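Local structure of KaiC-like domain-containing protein (Pyrococcus horikoshii, 3BS4) at residues K18-S32 / V201-S213. The protein is of unknown function but carries a KaiC-like domain, which suggests a relation to the RecA-type ATPases. Sequence-based numbering, arbitrary orientation.
Sequences KKHSLILIHEEDASS and VYRRADYVLKTRS
Leu-24 gives its N-H to Tyr-207 O and takes that of Leu-209 on its own O. His-26 repeats this between Leu-209 and Thr-211, so strands 22-27 and 207-213 pair in parallel. Strand 22-27 is bonded on its other edge to strand 184-190. It thus lies between the two parallel strands of a beta-alpha-beta crossover, 184-190 and 207-216, linked by helix 195-204.

Side-chain hydrogen bonds secure both ends of the strand pair. At the start, Leu-22 O accepts from both Asp-206 N and Tyr-207 N, while Asp-206 OD2 turns its anti lone pair to Leu-22 N at 2.8 Å. Tyr-207 OH receives a nearly straight bond from Lys-18 N (176°), and Ser-21 CB meets the edge of its ring. At the far end Asp-29 grips Ser-213 twice through syn lone pairs: OD1 takes Ser-213 N at 2.9 Å and OD2 takes Ser-213 OG at 2.7 Å. Its CG sits between backbone N and carbonyl carbon (chi1 64°), which brings the carboxylate round to that strand. With an alanine here, Ser-213 N and OG would probably lose both acceptors, weakening the hold of residues 29-32 on the strand end. Beside it, Thr-211 OG1 donates to Ser-32 OG at 2.8 Å, and Ser-32 OG donates to Asp-29 O.

Apolar contacts fill both faces. Ile-25 CD1 lies alongside Leu-209 CD1. On the opposite face Leu-24 CD2 reaches Tyr-202 CD1 at 3.5 Å, and Val-208 CG1 lies over one face of that ring.

His-26 and Lys-210 follow on the Leu-24 face. Tyr-202 OH and His-26 ND1 share a hydrogen bond at the imidazole edge (2.7 Å), either being the possible donor; His-26 NE2 bonds Gly-191 O. Beyond the strand end, Glu-28 OE2 forms a salt bridge with Lys-210 NZ, which sits above the carboxylate plane. Water 1 links Glu-28 OE1 to Arg-212 NH1. Two bonds probably fix the rotation of the buried His-26 ring, and the one to Tyr-202 ties helix 195-204 to strand 22-27.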
loop_
_atom_site.group_PDB
_atom_site.type_symbol
_atom_site.label_atom_id
_atom_site.label_comp_id
_atom_site.label_asym_id
_atom_site.label_seq_id
_atom_site.Cartn_x
_atom_site.Cartn_y
_atom_site.Cartn_z
ATOM N N LYS A 18 3.842 -12.891 7.375
ATOM C CA LYS A 18 4.885 -13.635 6.689
ATOM C C LYS A 18 5.651 -12.694 5.761
ATOM O O LYS A 18 5.070 -12.038 4.893
ATOM C CB LYS A 18 4.278 -14.799 5.907
ATOM C CG LYS A 18 5.290 -15.594 5.123
ATOM C CD LYS A 18 4.660 -16.805 4.462
ATOM C CE LYS A 18 5.699 -17.866 4.125
ATOM N NZ LYS A 18 6.820 -17.392 3.259
ATOM N N LYS A 19 6.957 -12.605 5.976
ATOM C CA LYS A 19 7.802 -11.722 5.196
ATOM C C LYS A 19 7.598 -11.921 3.683
ATOM O O LYS A 19 7.520 -13.051 3.190
ATOM C CB LYS A 19 9.269 -11.924 5.590
ATOM C CG LYS A 19 10.224 -10.958 4.921
ATOM C CD LYS A 19 11.593 -11.025 5.576
ATOM C CE LYS A 19 12.653 -10.350 4.728
ATOM N NZ LYS A 19 13.890 -10.206 5.558
ATOM N N HIS A 20 7.472 -10.801 2.974
ATOM C CA HIS A 20 7.306 -10.743 1.516
ATOM C C HIS A 20 5.881 -10.930 1.021
ATOM O O HIS A 20 5.648 -10.972 -0.184
ATOM C CB HIS A 20 8.243 -11.690 0.751
ATOM C CG HIS A 20 9.692 -11.416 0.981
ATOM N ND1 HIS A 20 10.604 -12.420 1.234
ATOM C CD2 HIS A 20 10.388 -10.256 1.010
ATOM C CE1 HIS A 20 11.802 -11.887 1.398
ATOM N NE2 HIS A 20 11.698 -10.577 1.274
ATOM N N SER A 21 4.939 -11.037 1.953
ATOM C CA SER A 21 3.547 -11.179 1.601
ATOM C C SER A 21 3.024 -9.927 0.908
ATOM O O SER A 21 3.596 -8.844 1.054
ATOM C CB SER A 21 2.731 -11.445 2.861
ATOM O OG SER A 21 3.069 -12.733 3.380
ATOM N N LEU A 22 1.925 -10.107 0.174
ATOM C CA LEU A 22 1.121 -9.001 -0.327
ATOM C C LEU A 22 -0.144 -8.975 0.519
ATOM O O LEU A 22 -0.832 -9.996 0.652
ATOM C CB LEU A 22 0.756 -9.218 -1.798
ATOM C CG LEU A 22 -0.222 -8.230 -2.444
ATOM C CD1 LEU A 22 0.278 -6.770 -2.377
ATOM C CD2 LEU A 22 -0.455 -8.672 -3.875
ATOM N N ILE A 23 -0.431 -7.802 1.093
ATOM C CA ILE A 23 -1.606 -7.584 1.935
ATOM C C ILE A 23 -2.533 -6.619 1.216
ATOM O O ILE A 23 -2.133 -5.520 0.854
ATOM C CB ILE A 23 -1.216 -6.933 3.285
ATOM C CG1 ILE A 23 -0.309 -7.857 4.102
ATOM C CG2 ILE A 23 -2.453 -6.585 4.112
ATOM C CD1 ILE A 23 1.170 -7.648 3.835
ATOM N N LEU A 24 -3.784 -7.022 1.052
ATOM C CA LEU A 24 -4.815 -6.117 0.550
ATOM C C LEU A 24 -5.643 -5.586 1.694
ATOM O O LEU A 24 -6.212 -6.358 2.459
ATOM C CB LEU A 24 -5.737 -6.841 -0.437
ATOM C CG LEU A 24 -6.886 -5.993 -0.992
ATOM C CD1 LEU A 24 -6.387 -4.833 -1.924
ATOM C CD2 LEU A 24 -7.848 -6.910 -1.744
ATOM N N ILE A 25 -5.734 -4.258 1.804
ATOM C CA ILE A 25 -6.689 -3.617 2.704
ATOM C C ILE A 25 -7.823 -3.157 1.790
ATOM O O ILE A 25 -7.657 -2.236 0.969
ATOM C CB ILE A 25 -6.089 -2.383 3.444
ATOM C CG1 ILE A 25 -4.838 -2.769 4.255
ATOM C CG2 ILE A 25 -7.169 -1.760 4.318
ATOM C CD1 ILE A 25 -5.024 -3.909 5.202
ATOM N N HIS A 26 -8.963 -3.827 1.899
ATOM C CA HIS A 26 -10.142 -3.465 1.123
ATOM C C HIS A 26 -11.056 -2.597 1.978
ATOM O O HIS A 26 -11.767 -3.113 2.870
ATOM C CB HIS A 26 -10.861 -4.709 0.632
ATOM C CG HIS A 26 -12.100 -4.410 -0.164
ATOM N ND1 HIS A 26 -13.097 -5.341 -0.364
ATOM C CD2 HIS A 26 -12.504 -3.279 -0.797
ATOM C CE1 HIS A 26 -14.064 -4.796 -1.081
ATOM N NE2 HIS A 26 -13.727 -3.548 -1.362
ATOM N N GLU A 27 -11.026 -1.287 1.721
ATOM C CA GLU A 27 -11.886 -0.335 2.443
ATOM C C GLU A 27 -13.213 -0.321 1.682
ATOM O O GLU A 27 -13.334 0.367 0.665
ATOM C CB GLU A 27 -11.246 1.065 2.505
ATOM C CG GLU A 27 -12.129 2.074 3.263
ATOM C CD GLU A 27 -11.697 3.532 3.112
ATOM O OE1 GLU A 27 -11.866 4.084 1.997
ATOM O OE2 GLU A 27 -11.235 4.159 4.102
ATOM N N GLU A 28 -14.178 -1.116 2.132
ATOM C CA GLU A 28 -15.418 -1.307 1.359
ATOM C C GLU A 28 -16.269 -0.022 1.252
ATOM O O GLU A 28 -16.942 0.225 0.229
ATOM C CB GLU A 28 -16.225 -2.458 1.947
ATOM C CG GLU A 28 -17.405 -2.882 1.096
ATOM C CD GLU A 28 -18.128 -4.052 1.719
ATOM O OE1 GLU A 28 -18.618 -3.914 2.862
ATOM O OE2 GLU A 28 -18.189 -5.113 1.069
ATOM N N ASP A 29 -16.257 0.777 2.313
ATOM C CA ASP A 29 -16.920 2.086 2.292
ATOM C C ASP A 29 -16.076 3.147 2.983
ATOM O O ASP A 29 -15.305 2.856 3.913
ATOM C CB ASP A 29 -18.315 2.014 2.907
ATOM C CG ASP A 29 -18.286 1.660 4.375
ATOM O OD1 ASP A 29 -18.482 0.469 4.694
ATOM O OD2 ASP A 29 -18.054 2.572 5.198
ATOM N N ALA A 30 -16.228 4.398 2.542
ATOM C CA ALA A 30 -15.380 5.459 3.007
ATOM C C ALA A 30 -15.528 5.747 4.494
ATOM O O ALA A 30 -14.554 6.100 5.137
ATOM C CB ALA A 30 -15.607 6.761 2.177
ATOM N N SER A 31 -16.739 5.581 5.028
ATOM C CA SER A 31 -16.988 5.883 6.441
ATOM C C SER A 31 -16.200 4.954 7.350
ATOM O O SER A 31 -15.924 5.299 8.489
ATOM C CB SER A 31 -18.487 5.785 6.776
ATOM O OG SER A 31 -19.225 6.713 5.994
ATOM N N SER A 32 -15.808 3.788 6.846
ATOM C CA SER A 32 -15.073 2.842 7.711
ATOM C C SER A 32 -13.688 3.343 8.117
ATOM O O SER A 32 -13.114 2.861 9.096
ATOM C CB SER A 32 -14.943 1.478 7.033
ATOM O OG SER A 32 -14.013 1.525 5.954
ATOM N N VAL A 201 -7.568 -8.864 -7.544
ATOM C CA VAL A 201 -6.665 -8.410 -6.485
ATOM C C VAL A 201 -6.821 -9.233 -5.214
ATOM O O VAL A 201 -5.839 -9.467 -4.505
ATOM C CB VAL A 201 -6.747 -6.874 -6.188
ATOM C CG1 VAL A 201 -6.371 -6.066 -7.436
ATOM C CG2 VAL A 201 -8.097 -6.494 -5.663
ATOM N N TYR A 202 -8.044 -9.690 -4.914
ATOM C CA TYR A 202 -8.212 -10.619 -3.791
ATOM C C TYR A 202 -7.386 -11.886 -4.020
ATOM O O TYR A 202 -6.722 -12.401 -3.101
ATOM C CB TYR A 202 -9.673 -11.035 -3.644
ATOM C CG TYR A 202 -10.515 -10.210 -2.694
ATOM C CD1 TYR A 202 -10.546 -8.808 -2.765
ATOM C CD2 TYR A 202 -11.327 -10.835 -1.751
ATOM C CE1 TYR A 202 -11.350 -8.058 -1.892
ATOM C CE2 TYR A 202 -12.121 -10.091 -0.873
ATOM C CZ TYR A 202 -12.131 -8.714 -0.944
ATOM O OH TYR A 202 -12.944 -8.029 -0.072
ATOM N N ARG A 203 -7.450 -12.416 -5.240
ATOM C CA ARG A 203 -6.754 -13.672 -5.529
ATOM C C ARG A 203 -5.242 -13.509 -5.397
ATOM O O ARG A 203 -4.532 -14.405 -4.895
ATOM C CB ARG A 203 -7.174 -14.195 -6.920
ATOM C CG ARG A 203 -6.355 -15.381 -7.453
ATOM C CD ARG A 203 -6.485 -16.616 -6.561
ATOM N NE ARG A 203 -7.861 -17.090 -6.547
ATOM C CZ ARG A 203 -8.270 -18.215 -5.963
ATOM N NH1 ARG A 203 -7.405 -19.019 -5.344
ATOM N NH2 ARG A 203 -9.552 -18.546 -6.020
ATOM N N ARG A 204 -4.737 -12.358 -5.831
ATOM C CA ARG A 204 -3.297 -12.120 -5.863
ATOM C C ARG A 204 -2.714 -11.883 -4.473
ATOM O O ARG A 204 -1.548 -12.215 -4.204
ATOM C CB ARG A 204 -2.990 -10.932 -6.781
ATOM C CG ARG A 204 -3.231 -11.265 -8.238
ATOM C CD ARG A 204 -3.132 -10.032 -9.102
ATOM N NE ARG A 204 -3.604 -10.294 -10.459
ATOM C CZ ARG A 204 -2.909 -10.974 -11.375
ATOM N NH1 ARG A 204 -1.705 -11.463 -11.098
ATOM N NH2 ARG A 204 -3.416 -11.164 -12.585
ATOM N N ALA A 205 -3.514 -11.294 -3.593
ATOM C CA ALA A 205 -3.069 -11.011 -2.219
ATOM C C ALA A 205 -2.920 -12.266 -1.351
ATOM O O ALA A 205 -3.710 -13.213 -1.475
ATOM C CB ALA A 205 -4.019 -10.033 -1.556
ATOM N N ASP A 206 -1.933 -12.256 -0.458
ATOM C CA ASP A 206 -1.793 -13.341 0.521
ATOM C C ASP A 206 -2.717 -13.139 1.710
ATOM O O ASP A 206 -3.240 -14.112 2.288
ATOM C CB ASP A 206 -0.347 -13.460 0.986
ATOM C CG ASP A 206 0.598 -13.704 -0.165
ATOM O OD1 ASP A 206 0.494 -14.779 -0.819
ATOM O OD2 ASP A 206 1.430 -12.810 -0.439
ATOM N N TYR A 207 -2.896 -11.873 2.095
ATOM C CA TYR A 207 -3.828 -11.508 3.156
ATOM C C TYR A 207 -4.850 -10.547 2.585
ATOM O O TYR A 207 -4.483 -9.690 1.803
ATOM C CB TYR A 207 -3.122 -10.772 4.298
ATOM C CG TYR A 207 -2.074 -11.566 5.036
ATOM C CD1 TYR A 207 -2.342 -12.110 6.297
ATOM C CD2 TYR A 207 -0.795 -11.722 4.504
ATOM C CE1 TYR A 207 -1.349 -12.832 6.986
ATOM C CE2 TYR A 207 0.189 -12.434 5.178
ATOM C CZ TYR A 207 -0.094 -12.982 6.410
ATOM O OH TYR A 207 0.914 -13.693 7.065
ATOM N N VAL A 208 -6.112 -10.693 2.985
ATOM C CA VAL A 208 -7.117 -9.689 2.646
ATOM C C VAL A 208 -7.849 -9.319 3.922
ATOM O O VAL A 208 -8.459 -10.189 4.569
ATOM C CB VAL A 208 -8.155 -10.198 1.631
ATOM C CG1 VAL A 208 -9.209 -9.101 1.382
ATOM C CG2 VAL A 208 -7.479 -10.628 0.323
ATOM N N LEU A 209 -7.789 -8.034 4.267
ATOM C CA LEU A 209 -8.566 -7.449 5.367
ATOM C C LEU A 209 -9.569 -6.487 4.768
ATOM O O LEU A 209 -9.187 -5.615 3.985
ATOM C CB LEU A 209 -7.655 -6.684 6.331
ATOM C CG LEU A 209 -6.451 -7.442 6.915
ATOM C CD1 LEU A 209 -5.720 -6.584 7.966
ATOM C CD2 LEU A 209 -6.841 -8.785 7.481
ATOM N N LYS A 210 -10.835 -6.630 5.143
ATOM C CA LYS A 210 -11.892 -5.772 4.592
ATOM C C LYS A 210 -12.458 -4.935 5.720
ATOM O O LYS A 210 -12.788 -5.472 6.773
ATOM C CB LYS A 210 -13.012 -6.610 3.986
ATOM C CG LYS A 210 -14.141 -5.774 3.417
ATOM C CD LYS A 210 -15.028 -6.619 2.534
ATOM C CE LYS A 210 -16.165 -7.236 3.301
ATOM N NZ LYS A 210 -17.125 -7.904 2.349
ATOM N N THR A 211 -12.540 -3.622 5.514
ATOM C CA THR A 211 -13.179 -2.757 6.517
ATOM C C THR A 211 -14.527 -2.280 6.005
ATOM O O THR A 211 -14.734 -2.093 4.801
ATOM C CB THR A 211 -12.312 -1.548 6.903
ATOM O OG1 THR A 211 -12.190 -0.642 5.790
ATOM C CG2 THR A 211 -10.929 -2.000 7.359
ATOM N N ARG A 212 -15.458 -2.101 6.932
ATOM C CA ARG A 212 -16.801 -1.666 6.559
ATOM C C ARG A 212 -17.494 -1.052 7.754
ATOM O O ARG A 212 -17.103 -1.301 8.891
ATOM C CB ARG A 212 -17.616 -2.839 6.040
ATOM C CG ARG A 212 -17.842 -3.928 7.077
ATOM C CD ARG A 212 -18.810 -4.959 6.553
ATOM N NE ARG A 212 -19.196 -5.921 7.585
ATOM C CZ ARG A 212 -19.741 -7.106 7.320
ATOM N NH1 ARG A 212 -19.958 -7.482 6.067
ATOM N NH2 ARG A 212 -20.065 -7.921 8.316
ATOM N N SER A 213 -18.523 -0.259 7.473
ATOM C CA SER A 213 -19.292 0.450 8.489
ATOM C C SER A 213 -20.695 -0.134 8.590
ATOM O O SER A 213 -21.239 -0.646 7.609
ATOM C CB SER A 213 -19.430 1.930 8.096
ATOM O OG SER A 213 -18.162 2.543 7.900
HETATM O O HOH W 1 -19.882 -6.162 3.661
#